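Local coordinates for protein aldose-aldose oxidoreductase (Caulobacter crescentus, PDB 5A04) that probably oxidises one aldose while reducing another, passing hydride by way of a bound NADP(H) cofactor, at residues 10-15 / 79-84; 104-109 / 127-132; 108-113 / 320-325; 133-138 / 310-315. All blocks are in the same frame, centred on the assembly; numbering follows the deposited sequence.

Interaction 1: 10-15 / 79-84. With NDP (NADPH dihydro-nicotinamide-adenine-dinucleotide phosphate), chain G.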
# COMPACT_ATOMS: atom_id res chain seq x y z
N ALA A 10 -25.95 -25.92 -13.54
CA ALA A 10 -25.39 -25.98 -14.88
C ALA A 10 -24.16 -25.08 -14.91
O ALA A 10 -24.25 -23.91 -14.57
CB ALA A 10 -26.43 -25.52 -15.93
N ILE A 11 -23.01 -25.64 -15.27
CA ILE A 11 -21.79 -24.84 -15.40
C ILE A 11 -21.67 -24.38 -16.85
O ILE A 11 -21.69 -25.19 -17.78
CB ILE A 11 -20.53 -25.63 -14.97
CG1 ILE A 11 -20.69 -26.13 -13.52
CG2 ILE A 11 -19.28 -24.76 -15.09
CD1 ILE A 11 -20.93 -25.04 -12.49
N LEU A 12 -21.57 -23.06 -17.04
CA LEU A 12 -21.59 -22.49 -18.38
C LEU A 12 -20.26 -21.80 -18.66
O LEU A 12 -19.90 -20.84 -17.97
CB LEU A 12 -22.77 -21.52 -18.53
CG LEU A 12 -23.08 -20.98 -19.93
CD1 LEU A 12 -24.55 -20.53 -19.99
CD2 LEU A 12 -22.18 -19.81 -20.28
N GLY A 13 -19.54 -22.29 -19.66
CA GLY A 13 -18.21 -21.78 -20.02
C GLY A 13 -17.14 -22.66 -19.40
O GLY A 13 -16.68 -22.40 -18.29
N LEU A 14 -16.74 -23.71 -20.11
CA LEU A 14 -15.87 -24.74 -19.53
C LEU A 14 -14.38 -24.40 -19.75
O LEU A 14 -13.63 -25.12 -20.43
CB LEU A 14 -16.22 -26.12 -20.10
CG LEU A 14 -17.70 -26.53 -19.91
CD1 LEU A 14 -17.97 -27.95 -20.41
CD2 LEU A 14 -18.16 -26.38 -18.45
N GLY A 15 -13.97 -23.28 -19.15
CA GLY A 15 -12.59 -22.84 -19.21
C GLY A 15 -11.83 -23.22 -17.96
O GLY A 15 -12.22 -24.14 -17.25
N VAL A 79 -22.36 -18.83 -14.57
CA VAL A 79 -21.73 -18.24 -15.74
C VAL A 79 -20.25 -17.93 -15.49
O VAL A 79 -19.92 -17.09 -14.65
CB VAL A 79 -22.46 -16.95 -16.15
CG1 VAL A 79 -21.76 -16.30 -17.35
CG2 VAL A 79 -23.93 -17.25 -16.46
N ILE A 80 -19.38 -18.62 -16.23
CA ILE A 80 -17.93 -18.54 -16.02
C ILE A 80 -17.25 -18.28 -17.37
O ILE A 80 -16.32 -18.99 -17.79
CB ILE A 80 -17.39 -19.83 -15.33
CG1 ILE A 80 -18.34 -20.27 -14.21
CG2 ILE A 80 -15.99 -19.60 -14.77
CD1 ILE A 80 -17.84 -21.46 -13.32
N THR A 81 -17.70 -17.22 -18.02
CA THR A 81 -17.22 -16.82 -19.34
C THR A 81 -16.38 -15.55 -19.26
O THR A 81 -16.31 -14.94 -18.20
CB THR A 81 -18.41 -16.54 -20.26
OG1 THR A 81 -19.13 -15.42 -19.73
CG2 THR A 81 -19.33 -17.76 -20.31
N PRO A 82 -15.76 -15.12 -20.38
CA PRO A 82 -15.19 -13.76 -20.39
C PRO A 82 -16.20 -12.72 -19.94
O PRO A 82 -17.42 -12.92 -20.08
CB PRO A 82 -14.78 -13.56 -21.85
CG PRO A 82 -14.43 -14.97 -22.30
CD PRO A 82 -15.44 -15.85 -21.63
N ASN A 83 -15.70 -11.61 -19.41
CA ASN A 83 -16.50 -10.63 -18.70
C ASN A 83 -17.63 -10.06 -19.55
O ASN A 83 -18.74 -9.89 -19.07
CB ASN A 83 -15.62 -9.49 -18.19
CG ASN A 83 -14.50 -10.00 -17.30
OD1 ASN A 83 -14.62 -11.07 -16.70
ND2 ASN A 83 -13.42 -9.23 -17.19
N SER A 84 -17.34 -9.76 -20.81
CA SER A 84 -18.37 -9.16 -21.67
C SER A 84 -19.55 -10.09 -21.97
O SER A 84 -20.59 -9.63 -22.44
CB SER A 84 -17.74 -8.69 -22.98
OG SER A 84 -16.77 -7.69 -22.73
PA NDP G . -10.89 -19.15 -19.64
O1A NDP G . -10.47 -18.41 -20.86
O2A NDP G . -9.93 -20.12 -19.02
O5B NDP G . -12.30 -19.94 -19.91
C5B NDP G . -13.22 -19.06 -20.50
C4B NDP G . -14.28 -19.96 -21.14
O4B NDP G . -15.43 -19.20 -21.52
C3B NDP G . -13.72 -20.59 -22.44
O3B NDP G . -13.02 -21.77 -22.16
C2B NDP G . -15.02 -20.97 -23.16
O2B NDP G . -15.55 -22.06 -22.69
C1B NDP G . -15.97 -19.79 -22.68
N9A NDP G . -16.16 -18.77 -23.72
C8A NDP G . -17.36 -18.39 -24.32
N7A NDP G . -17.20 -17.44 -25.26
C5A NDP G . -15.82 -17.19 -25.28
C6A NDP G . -15.04 -16.31 -26.03
N6A NDP G . -15.62 -15.48 -26.97
N1A NDP G . -13.68 -16.23 -25.87
C2A NDP G . -13.17 -17.09 -24.91
N3A NDP G . -13.78 -17.97 -24.11
C4A NDP G . -15.15 -18.01 -24.32
O3 NDP G . -11.20 -17.89 -18.61
PN NDP G . -11.21 -18.24 -17.02
O1N NDP G . -12.03 -19.42 -16.69
O2N NDP G . -9.92 -17.86 -16.32
O5D NDP G . -12.20 -16.89 -16.47
C5D NDP G . -13.53 -16.97 -16.89
C4D NDP G . -14.37 -16.10 -15.92
O4D NDP G . -14.11 -16.55 -14.56
C3D NDP G . -13.93 -14.59 -15.96
O3D NDP G . -15.07 -13.74 -15.74
C2D NDP G . -12.98 -14.47 -14.78
O2D NDP G . -13.00 -13.18 -14.20
C1D NDP G . -13.65 -15.48 -13.77
N1N NDP G . -12.64 -16.03 -12.87
C2N NDP G . -12.84 -15.99 -11.50
C3N NDP G . -11.91 -16.54 -10.67
C7N NDP G . -12.11 -16.49 -9.22
O7N NDP G . -11.22 -16.82 -8.41
N7N NDP G . -13.34 -16.06 -8.73
C4N NDP G . -10.67 -17.19 -11.18
C5N NDP G . -10.53 -17.15 -12.64
C6N NDP G . -11.47 -16.61 -13.41
P2B NDP G . -16.25 -23.16 -23.82
O1X NDP G . -17.19 -22.24 -24.56
O2X NDP G . -15.01 -23.58 -24.54
O3X NDP G . -16.90 -24.20 -22.90

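Interaction 2: 104-109 / 127-132. With NDP (NADPH dihydro-nicotinamide-adenine-dinucleotide phosphate), chain G; BGC (beta-D-glucopyranose), chain H.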
# COMPACT_ATOMS: atom_id res chain seq x y z
N LYS A 104 -17.11 -12.78 -11.07
CA LYS A 104 -16.63 -11.41 -11.11
C LYS A 104 -15.72 -11.20 -12.32
O LYS A 104 -15.22 -12.17 -12.88
CB LYS A 104 -15.89 -11.04 -9.82
CG LYS A 104 -14.97 -12.13 -9.21
CD LYS A 104 -13.82 -12.59 -10.12
CE LYS A 104 -12.87 -11.47 -10.52
NZ LYS A 104 -11.82 -11.97 -11.47
N PRO A 105 -15.54 -9.95 -12.75
CA PRO A 105 -16.36 -8.79 -12.39
C PRO A 105 -17.76 -9.02 -12.95
O PRO A 105 -17.88 -9.72 -13.95
CB PRO A 105 -15.63 -7.62 -13.07
CG PRO A 105 -15.03 -8.26 -14.30
CD PRO A 105 -14.54 -9.61 -13.78
N MET A 106 -18.79 -8.48 -12.31
CA MET A 106 -20.16 -8.78 -12.71
C MET A 106 -20.44 -8.52 -14.20
O MET A 106 -20.97 -9.40 -14.89
CB MET A 106 -21.12 -7.97 -11.86
CG MET A 106 -22.60 -8.19 -12.19
SD MET A 106 -23.53 -7.35 -10.90
CE MET A 106 -25.20 -7.85 -11.34
N ALA A 107 -20.07 -7.34 -14.69
CA ALA A 107 -20.21 -7.02 -16.11
C ALA A 107 -19.28 -5.87 -16.46
O ALA A 107 -18.55 -5.39 -15.59
CB ALA A 107 -21.67 -6.67 -16.43
N ASN A 108 -19.30 -5.40 -17.70
CA ASN A 108 -18.38 -4.33 -18.11
C ASN A 108 -18.71 -2.97 -17.52
O ASN A 108 -17.83 -2.11 -17.39
CB ASN A 108 -18.33 -4.20 -19.63
CG ASN A 108 -17.75 -5.42 -20.32
OD1 ASN A 108 -17.23 -6.34 -19.67
ND2 ASN A 108 -17.83 -5.45 -21.64
N THR A 109 -19.98 -2.73 -17.23
CA THR A 109 -20.44 -1.39 -16.85
C THR A 109 -21.53 -1.42 -15.80
O THR A 109 -22.17 -2.45 -15.58
CB THR A 109 -21.03 -0.62 -18.07
OG1 THR A 109 -22.24 -1.26 -18.50
CG2 THR A 109 -20.06 -0.59 -19.24
N LEU A 127 -29.74 -13.92 -7.76
CA LEU A 127 -28.50 -13.60 -8.46
C LEU A 127 -27.39 -13.42 -7.45
O LEU A 127 -27.52 -12.63 -6.50
CB LEU A 127 -28.66 -12.33 -9.30
CG LEU A 127 -27.44 -11.73 -10.02
CD1 LEU A 127 -26.79 -12.74 -10.98
CD2 LEU A 127 -27.87 -10.44 -10.76
N MET A 128 -26.30 -14.15 -7.62
CA MET A 128 -25.16 -14.06 -6.72
C MET A 128 -23.89 -13.92 -7.53
O MET A 128 -23.76 -14.53 -8.59
CB MET A 128 -25.09 -15.30 -5.82
CG MET A 128 -23.93 -15.26 -4.85
SD MET A 128 -23.94 -16.76 -3.82
CE MET A 128 -22.27 -16.75 -3.20
N ILE A 129 -22.97 -13.08 -7.06
CA ILE A 129 -21.68 -12.89 -7.72
C ILE A 129 -20.61 -13.71 -6.99
O ILE A 129 -20.64 -13.83 -5.76
CB ILE A 129 -21.28 -11.40 -7.75
CG1 ILE A 129 -22.45 -10.56 -8.30
CG2 ILE A 129 -19.98 -11.18 -8.55
CD1 ILE A 129 -22.92 -10.96 -9.70
N GLY A 130 -19.66 -14.24 -7.74
CA GLY A 130 -18.70 -15.19 -7.20
C GLY A 130 -17.57 -14.57 -6.39
O GLY A 130 -16.39 -14.76 -6.72
N TYR A 131 -17.91 -13.86 -5.33
CA TYR A 131 -16.89 -13.33 -4.42
C TYR A 131 -16.54 -14.36 -3.35
O TYR A 131 -16.93 -14.23 -2.18
CB TYR A 131 -17.36 -12.01 -3.79
CG TYR A 131 -17.47 -10.84 -4.77
CD1 TYR A 131 -16.35 -10.35 -5.45
CD2 TYR A 131 -18.69 -10.21 -5.00
CE1 TYR A 131 -16.45 -9.27 -6.33
CE2 TYR A 131 -18.79 -9.12 -5.88
CZ TYR A 131 -17.66 -8.66 -6.53
OH TYR A 131 -17.76 -7.59 -7.38
N ARG A 132 -15.79 -15.37 -3.76
CA ARG A 132 -15.49 -16.53 -2.90
C ARG A 132 -14.76 -16.15 -1.61
O ARG A 132 -14.84 -16.88 -0.62
CB ARG A 132 -14.66 -17.55 -3.68
CG ARG A 132 -13.44 -16.96 -4.37
CD ARG A 132 -12.52 -18.04 -4.95
NE ARG A 132 -11.48 -17.39 -5.73
CZ ARG A 132 -10.36 -16.88 -5.23
NH1 ARG A 132 -10.09 -16.98 -3.92
NH2 ARG A 132 -9.49 -16.28 -6.04
PA NDP G . -10.89 -19.15 -19.64
O1A NDP G . -10.47 -18.41 -20.86
O2A NDP G . -9.93 -20.12 -19.02
O5B NDP G . -12.30 -19.94 -19.91
C5B NDP G . -13.22 -19.06 -20.50
C4B NDP G . -14.28 -19.96 -21.14
O4B NDP G . -15.43 -19.20 -21.52
C3B NDP G . -13.72 -20.59 -22.44
O3B NDP G . -13.02 -21.77 -22.16
C2B NDP G . -15.02 -20.97 -23.16
O2B NDP G . -15.55 -22.06 -22.69
C1B NDP G . -15.97 -19.79 -22.68
N9A NDP G . -16.16 -18.77 -23.72
C8A NDP G . -17.36 -18.39 -24.32
N7A NDP G . -17.20 -17.44 -25.26
C5A NDP G . -15.82 -17.19 -25.28
C6A NDP G . -15.04 -16.31 -26.03
N6A NDP G . -15.62 -15.48 -26.97
N1A NDP G . -13.68 -16.23 -25.87
C2A NDP G . -13.17 -17.09 -24.91
N3A NDP G . -13.78 -17.97 -24.11
C4A NDP G . -15.15 -18.01 -24.32
O3 NDP G . -11.20 -17.89 -18.61
PN NDP G . -11.21 -18.24 -17.02
O1N NDP G . -12.03 -19.42 -16.69
O2N NDP G . -9.92 -17.86 -16.32
O5D NDP G . -12.20 -16.89 -16.47
C5D NDP G . -13.53 -16.97 -16.89
C4D NDP G . -14.37 -16.10 -15.92
O4D NDP G . -14.11 -16.55 -14.56
C3D NDP G . -13.93 -14.59 -15.96
O3D NDP G . -15.07 -13.74 -15.74
C2D NDP G . -12.98 -14.47 -14.78
O2D NDP G . -13.00 -13.18 -14.20
C1D NDP G . -13.65 -15.48 -13.77
N1N NDP G . -12.64 -16.03 -12.87
C2N NDP G . -12.84 -15.99 -11.50
C3N NDP G . -11.91 -16.54 -10.67
C7N NDP G . -12.11 -16.49 -9.22
O7N NDP G . -11.22 -16.82 -8.41
N7N NDP G . -13.34 -16.06 -8.73
C4N NDP G . -10.67 -17.19 -11.18
C5N NDP G . -10.53 -17.15 -12.64
C6N NDP G . -11.47 -16.61 -13.41
P2B NDP G . -16.25 -23.16 -23.82
O1X NDP G . -17.19 -22.24 -24.56
O2X NDP G . -15.01 -23.58 -24.54
O3X NDP G . -16.90 -24.20 -22.90
C2 BGC H . -8.74 -13.76 -11.73
C3 BGC H . -7.54 -14.61 -12.18
C4 BGC H . -6.52 -14.69 -11.08
C5 BGC H . -7.16 -15.13 -9.77
C6 BGC H . -6.13 -14.98 -8.62
C1 BGC H . -9.24 -14.38 -10.51
O1 BGC H . -10.45 -13.74 -10.10
O2 BGC H . -9.72 -13.77 -12.76
O3 BGC H . -6.99 -13.98 -13.33
O4 BGC H . -5.49 -15.59 -11.45
O5 BGC H . -8.27 -14.33 -9.46
O6 BGC H . -6.62 -15.57 -7.42
O HOH W 1 -18.53 -6.91 -9.96

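Interaction 3: 108-113 / 320-325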
# COMPACT_ATOMS: atom_id res chain seq x y z
N ASN A 108 -19.30 -5.40 -17.70
CA ASN A 108 -18.38 -4.33 -18.11
C ASN A 108 -18.71 -2.97 -17.52
O ASN A 108 -17.83 -2.11 -17.39
CB ASN A 108 -18.33 -4.20 -19.63
CG ASN A 108 -17.75 -5.42 -20.32
OD1 ASN A 108 -17.23 -6.34 -19.67
ND2 ASN A 108 -17.83 -5.45 -21.64
N THR A 109 -19.98 -2.73 -17.23
CA THR A 109 -20.44 -1.39 -16.85
C THR A 109 -21.53 -1.42 -15.80
O THR A 109 -22.17 -2.45 -15.58
CB THR A 109 -21.03 -0.62 -18.07
OG1 THR A 109 -22.24 -1.26 -18.50
CG2 THR A 109 -20.06 -0.59 -19.24
N VAL A 110 -21.77 -0.27 -15.19
CA VAL A 110 -22.88 -0.11 -14.26
C VAL A 110 -24.20 -0.47 -14.93
O VAL A 110 -24.99 -1.25 -14.39
CB VAL A 110 -22.93 1.33 -13.72
CG1 VAL A 110 -24.24 1.59 -12.98
CG2 VAL A 110 -21.74 1.57 -12.79
N ALA A 111 -24.43 0.07 -16.13
CA ALA A 111 -25.68 -0.18 -16.85
C ALA A 111 -25.91 -1.67 -17.09
O ALA A 111 -27.04 -2.16 -16.98
CB ALA A 111 -25.68 0.57 -18.19
N ASP A 112 -24.86 -2.39 -17.43
CA ASP A 112 -25.00 -3.82 -17.70
C ASP A 112 -25.36 -4.58 -16.42
O ASP A 112 -26.18 -5.50 -16.45
CB ASP A 112 -23.71 -4.39 -18.30
CG ASP A 112 -23.50 -3.97 -19.75
OD1 ASP A 112 -24.48 -3.63 -20.44
OD2 ASP A 112 -22.33 -3.99 -20.20
N CYS A 113 -24.73 -4.20 -15.31
CA CYS A 113 -25.09 -4.78 -14.01
C CYS A 113 -26.56 -4.53 -13.71
O CYS A 113 -27.28 -5.42 -13.27
CB CYS A 113 -24.24 -4.21 -12.88
SG CYS A 113 -22.49 -4.59 -13.00
N ASP A 320 -19.37 -2.57 -6.82
CA ASP A 320 -17.99 -2.59 -7.31
C ASP A 320 -17.87 -1.88 -8.65
O ASP A 320 -16.95 -1.07 -8.84
CB ASP A 320 -17.45 -4.02 -7.43
CG ASP A 320 -16.87 -4.55 -6.12
OD1 ASP A 320 -16.68 -3.75 -5.18
OD2 ASP A 320 -16.57 -5.76 -6.06
N LEU A 321 -18.78 -2.15 -9.59
CA LEU A 321 -18.67 -1.54 -10.92
C LEU A 321 -18.82 -0.03 -10.82
O LEU A 321 -18.20 0.69 -11.60
CB LEU A 321 -19.71 -2.10 -11.90
CG LEU A 321 -19.14 -3.10 -12.92
CD1 LEU A 321 -18.03 -2.48 -13.77
CD2 LEU A 321 -18.63 -4.36 -12.18
N ARG A 322 -19.65 0.43 -9.89
CA ARG A 322 -19.81 1.88 -9.67
C ARG A 322 -18.47 2.52 -9.31
O ARG A 322 -18.12 3.59 -9.84
CB ARG A 322 -20.83 2.16 -8.56
CG ARG A 322 -22.29 1.96 -8.93
CD ARG A 322 -23.19 2.25 -7.72
NE ARG A 322 -24.61 2.20 -8.06
CZ ARG A 322 -25.57 1.83 -7.22
NH1 ARG A 322 -25.27 1.46 -5.98
NH2 ARG A 322 -26.83 1.81 -7.63
N VAL A 323 -17.73 1.88 -8.41
CA VAL A 323 -16.45 2.43 -7.99
C VAL A 323 -15.42 2.26 -9.10
O VAL A 323 -14.59 3.14 -9.33
CB VAL A 323 -15.94 1.76 -6.70
CG1 VAL A 323 -14.66 2.45 -6.24
CG2 VAL A 323 -17.01 1.86 -5.62
N ILE A 324 -15.47 1.13 -9.81
CA ILE A 324 -14.55 0.89 -10.92
C ILE A 324 -14.68 1.98 -11.99
O ILE A 324 -13.67 2.51 -12.47
CB ILE A 324 -14.78 -0.51 -11.54
CG1 ILE A 324 -14.16 -1.57 -10.60
CG2 ILE A 324 -14.16 -0.61 -12.92
CD1 ILE A 324 -14.59 -3.00 -10.90
N GLU A 325 -15.92 2.35 -12.33
CA GLU A 325 -16.12 3.46 -13.26
C GLU A 325 -15.48 4.74 -12.73
O GLU A 325 -14.84 5.48 -13.49
CB GLU A 325 -17.62 3.67 -13.53
CG GLU A 325 -18.20 2.57 -14.43
CD GLU A 325 -19.51 2.94 -15.11
OE1 GLU A 325 -20.02 4.07 -14.87
OE2 GLU A 325 -20.02 2.09 -15.87
O HOH W 2 -22.85 2.29 -17.39

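Interaction 4: 133-138 / 310-315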
# COMPACT_ATOMS: atom_id res chain seq x y z
N SER A 133 -14.04 -15.03 -1.62
CA SER A 133 -13.27 -14.64 -0.44
C SER A 133 -14.15 -14.42 0.79
O SER A 133 -13.68 -14.52 1.91
CB SER A 133 -12.43 -13.39 -0.72
OG SER A 133 -11.47 -13.66 -1.73
N ARG A 134 -15.43 -14.12 0.58
CA ARG A 134 -16.35 -13.91 1.69
C ARG A 134 -16.66 -15.22 2.41
O ARG A 134 -17.31 -15.21 3.45
CB ARG A 134 -17.65 -13.26 1.22
CG ARG A 134 -17.45 -11.85 0.61
CD ARG A 134 -17.06 -10.81 1.68
NE ARG A 134 -18.08 -10.70 2.73
CZ ARG A 134 -19.15 -9.92 2.64
NH1 ARG A 134 -19.34 -9.16 1.56
NH2 ARG A 134 -20.02 -9.88 3.64
N PHE A 135 -16.19 -16.34 1.86
CA PHE A 135 -16.41 -17.66 2.43
C PHE A 135 -15.11 -18.32 2.87
O PHE A 135 -15.09 -19.49 3.24
CB PHE A 135 -17.14 -18.55 1.42
CG PHE A 135 -18.42 -17.94 0.95
CD1 PHE A 135 -19.56 -18.05 1.73
CD2 PHE A 135 -18.47 -17.18 -0.21
CE1 PHE A 135 -20.75 -17.44 1.33
CE2 PHE A 135 -19.65 -16.56 -0.61
CZ PHE A 135 -20.79 -16.69 0.16
N GLN A 136 -14.03 -17.55 2.83
CA GLN A 136 -12.69 -18.06 3.07
C GLN A 136 -12.30 -17.76 4.52
O GLN A 136 -12.56 -16.66 5.01
CB GLN A 136 -11.71 -17.45 2.07
CG GLN A 136 -10.37 -18.14 1.94
CD GLN A 136 -9.46 -17.86 3.12
OE1 GLN A 136 -9.49 -16.76 3.67
NE2 GLN A 136 -8.64 -18.85 3.50
N ALA A 137 -11.73 -18.75 5.21
CA ALA A 137 -11.59 -18.71 6.67
C ALA A 137 -10.85 -17.49 7.20
O ALA A 137 -11.29 -16.85 8.17
CB ALA A 137 -10.89 -19.99 7.16
N HIS A 138 -9.73 -17.16 6.58
CA HIS A 138 -8.92 -16.04 7.06
C HIS A 138 -9.62 -14.71 6.81
O HIS A 138 -9.58 -13.82 7.66
CB HIS A 138 -7.54 -16.03 6.40
CG HIS A 138 -6.75 -17.29 6.63
ND1 HIS A 138 -7.11 -18.50 6.09
CD2 HIS A 138 -5.62 -17.51 7.34
CE1 HIS A 138 -6.24 -19.43 6.46
NE2 HIS A 138 -5.32 -18.85 7.22
N PRO A 310 -28.59 -13.65 -1.03
CA PRO A 310 -27.15 -13.92 -0.93
C PRO A 310 -26.39 -12.76 -0.29
O PRO A 310 -26.76 -11.60 -0.49
CB PRO A 310 -26.71 -14.11 -2.38
CG PRO A 310 -27.96 -14.51 -3.11
CD PRO A 310 -29.09 -13.79 -2.40
N ILE A 311 -25.34 -13.06 0.46
CA ILE A 311 -24.58 -12.00 1.09
C ILE A 311 -23.77 -11.22 0.06
O ILE A 311 -23.36 -10.10 0.32
CB ILE A 311 -23.65 -12.53 2.18
CG1 ILE A 311 -22.59 -13.46 1.59
CG2 ILE A 311 -24.45 -13.23 3.28
CD1 ILE A 311 -21.49 -13.82 2.57
N VAL A 312 -23.53 -11.83 -1.10
CA VAL A 312 -22.89 -11.12 -2.21
C VAL A 312 -23.80 -11.20 -3.44
O VAL A 312 -23.55 -11.96 -4.38
CB VAL A 312 -21.47 -11.68 -2.52
CG1 VAL A 312 -20.48 -11.22 -1.44
CG2 VAL A 312 -21.46 -13.20 -2.63
N GLY A 313 -24.86 -10.42 -3.40
CA GLY A 313 -25.84 -10.43 -4.48
C GLY A 313 -25.44 -9.54 -5.64
O GLY A 313 -24.36 -8.95 -5.63
N GLY A 314 -26.30 -9.44 -6.65
CA GLY A 314 -26.03 -8.56 -7.77
C GLY A 314 -25.71 -7.13 -7.34
O GLY A 314 -24.93 -6.44 -7.98
N ASP A 315 -26.31 -6.69 -6.24
CA ASP A 315 -26.04 -5.34 -5.74
C ASP A 315 -24.58 -5.15 -5.31
O ASP A 315 -24.03 -4.06 -5.48
CB ASP A 315 -26.98 -5.00 -4.58
CG ASP A 315 -26.80 -5.95 -3.42
OD1 ASP A 315 -27.13 -7.16 -3.57
OD2 ASP A 315 -26.34 -5.50 -2.35
O HOH W 3 -21.65 -7.98 0.68

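Interaction 1: 10-15 / 79-84
The dinucleotide-binding end of the Rossmann fold begins at L12 and I80, where parallel strands 7-12 and 76-79 give way to the loops that receive NADPH. Across the pair, I80 N donates to L12 O at 2.9 Å. Just beyond it the strand pairing stops: G13 O and I80 O face each other at 3.5 Å as two acceptors. With CG anti to the backbone N (chi1 -171°), L12 sets CD2 against T81 CG2 at 3.5 Å, while I11 CG2 touches I80 CD1 at 4.0 Å.

The cofactor lies over both loops. G13 and G15 fit the glycine-rich GxGxxA fingerprint, and G15 CA comes within 3.0 Å of NDP O5B, a tight fit. L14 N donates to the 2'-phosphate oxygen NDP O3X at 2.8 Å, in keeping with a phosphorylated cofactor. From 79-84, P82 CG packs 3.6 Å from adenine N3A of NDP, and N83 OD1 sits 2.9 Å from NDP O3D. Around the contact, L12 and V79 lean on F89 of helix 86-95, whereas I11 and I80 meet A18 of helix 16-22.

Interaction 2: 104-109 / 127-132
K104 and P105 belong to the Glu-Lys-Pro signature of this oxidoreductase family, at the end of the Rossmann domain where K104 packs against G130 and Y131 beside NADPH and glucose. A cis peptide joins the two signature residues. K104 CB leans on the Y131 ring at CE1, 4.0 Å away, and its CG passes the carbonyl O of G130. CG sits between the backbone N and carbonyl carbon (chi1 39°), and further bends at chi2 and chi3 curl the chain from Y131 toward the ligands. There NZ donates to the anomeric hydroxyl, BGC O1, at 2.6 Å, and also to NDP O2D, while the backbone O of K104 accepts from that same ribose hydroxyl.

R132 takes the carboxamide of the nicotinamide: its NE donates to the oxygen NDP O7N at 2.8 Å and its NH2 to the same atom at 3.0 Å. Both bonds come from the guanidinium edge and converge on this one oxygen, which should restrict rotation of the carboxamide. Away from the ligands, the extended chain of M106 crosses I129 at about a right angle, CG to CD1 at 3.7 Å, and ends with M106 CE on L127 CD2 at 3.8 Å. One water ties the two segments together, accepting from M106 N at 2.8 Å and hydrogen-bonded to Y131 OH.

Interaction 3: 108-113 / 320-325
The E325 carboxylate is the flat group that grips V110: V110 N donates to E325 OE2 at 3.0 Å, almost straight (176°), but meets the oxygen from above the carboxylate plane, about 50° out of it. V110 CG2 rests on the same group, 3.5 Å from E325 CD and only slightly farther from the two oxygens. The second flat group is the peptide between N108 and T109, touched by L321 CD1, which lies 3.6 Å from N108 O.

OE2 has a further partner, a water that donates to it and accepts from A111 N. On the next amide, D112 N bonds to T109 OG1 at 3.0 Å, so three successive amides of the first helical turn are satisfied. The negative carboxylate near this helix start would probably be stabilised by the helix dipole. Beside the polar cluster, C113 SG packs on L321 CG at 3.7 Å, and R322 CG lies 3.9 Å from V110 CG2, lining the helix flank with carbon. What results is an N-capped helix, with T109 as the cap, by which helix 110-123 of the Rossmann domain docks on helix 314-333 of the C-terminal domain.

Interaction 4: 133-138 / 310-315
A 3-10 turn at 133-135 faces the loop 310-313, with R134 and V312 the nearest backbone pair at 8.1 Å between CA atoms, a gap bridged by side chains and one water. The loop runs beside strand 127-129, at one edge of the Rossmann sheet, where V312 O accepts from the backbone N of I129, and it leads into helix 314-333 with G313 as N-cap.

The R134 and V312 side chains run antiparallel alongside one another, R134 CG touching V312 CG1 at 3.7 Å. Bends at chi2 (-70°) and chi3 (-59°) curl the arginine back over the loop, bringing NH1 within 3.8 Å of V312 CG1 and one guanidinium face over I311 CD1. That same methyl is wedged against F135, 3.8 Å from CZ, while V312 CG2 stands at the ring edge near F135 CE2. The phenyl ring continues inward to M128 of the edge strand and meets the H299 ring of helix 292-306 with the planes at about 50°.

Past the turn, Q136 is the N-cap of helix 137-147. Its OE1 accepts a weak bond from H138 N and a regular one from N139 ND2, and its NE2 donates to H138 ND1 at 3.0 Å, which holds the amide and the imidazole in fixed orientation. Across the contact itself the polar link is a water in the guanidinium plane, accepting from R134 NH1 at 2.7 Å and donating to I311 O at 2.7 Å.

Interaction 2 is the hub: its centre lies 12, 10 and 11 Å from those of interactions 1, 3 and 4, and it touches all three. Along the chain, interaction 1 closes before the others open, interaction 2 closes before interaction 4 opens, and interaction 4 falls between the two segments of interaction 3. Interactions 1 and 2 reach the same parallel sheet and both bind NADPH. Interaction 3 shares N108 and T109 with interaction 2 and leads to helix 314-333, near whose start V312 of interaction 4 is hydrogen-bonded to I129 of strand 127-129. The nicotinamide end of the cofactor and the glucose lie at interaction 2, close to where the Rossmann part meets the C-terminal part.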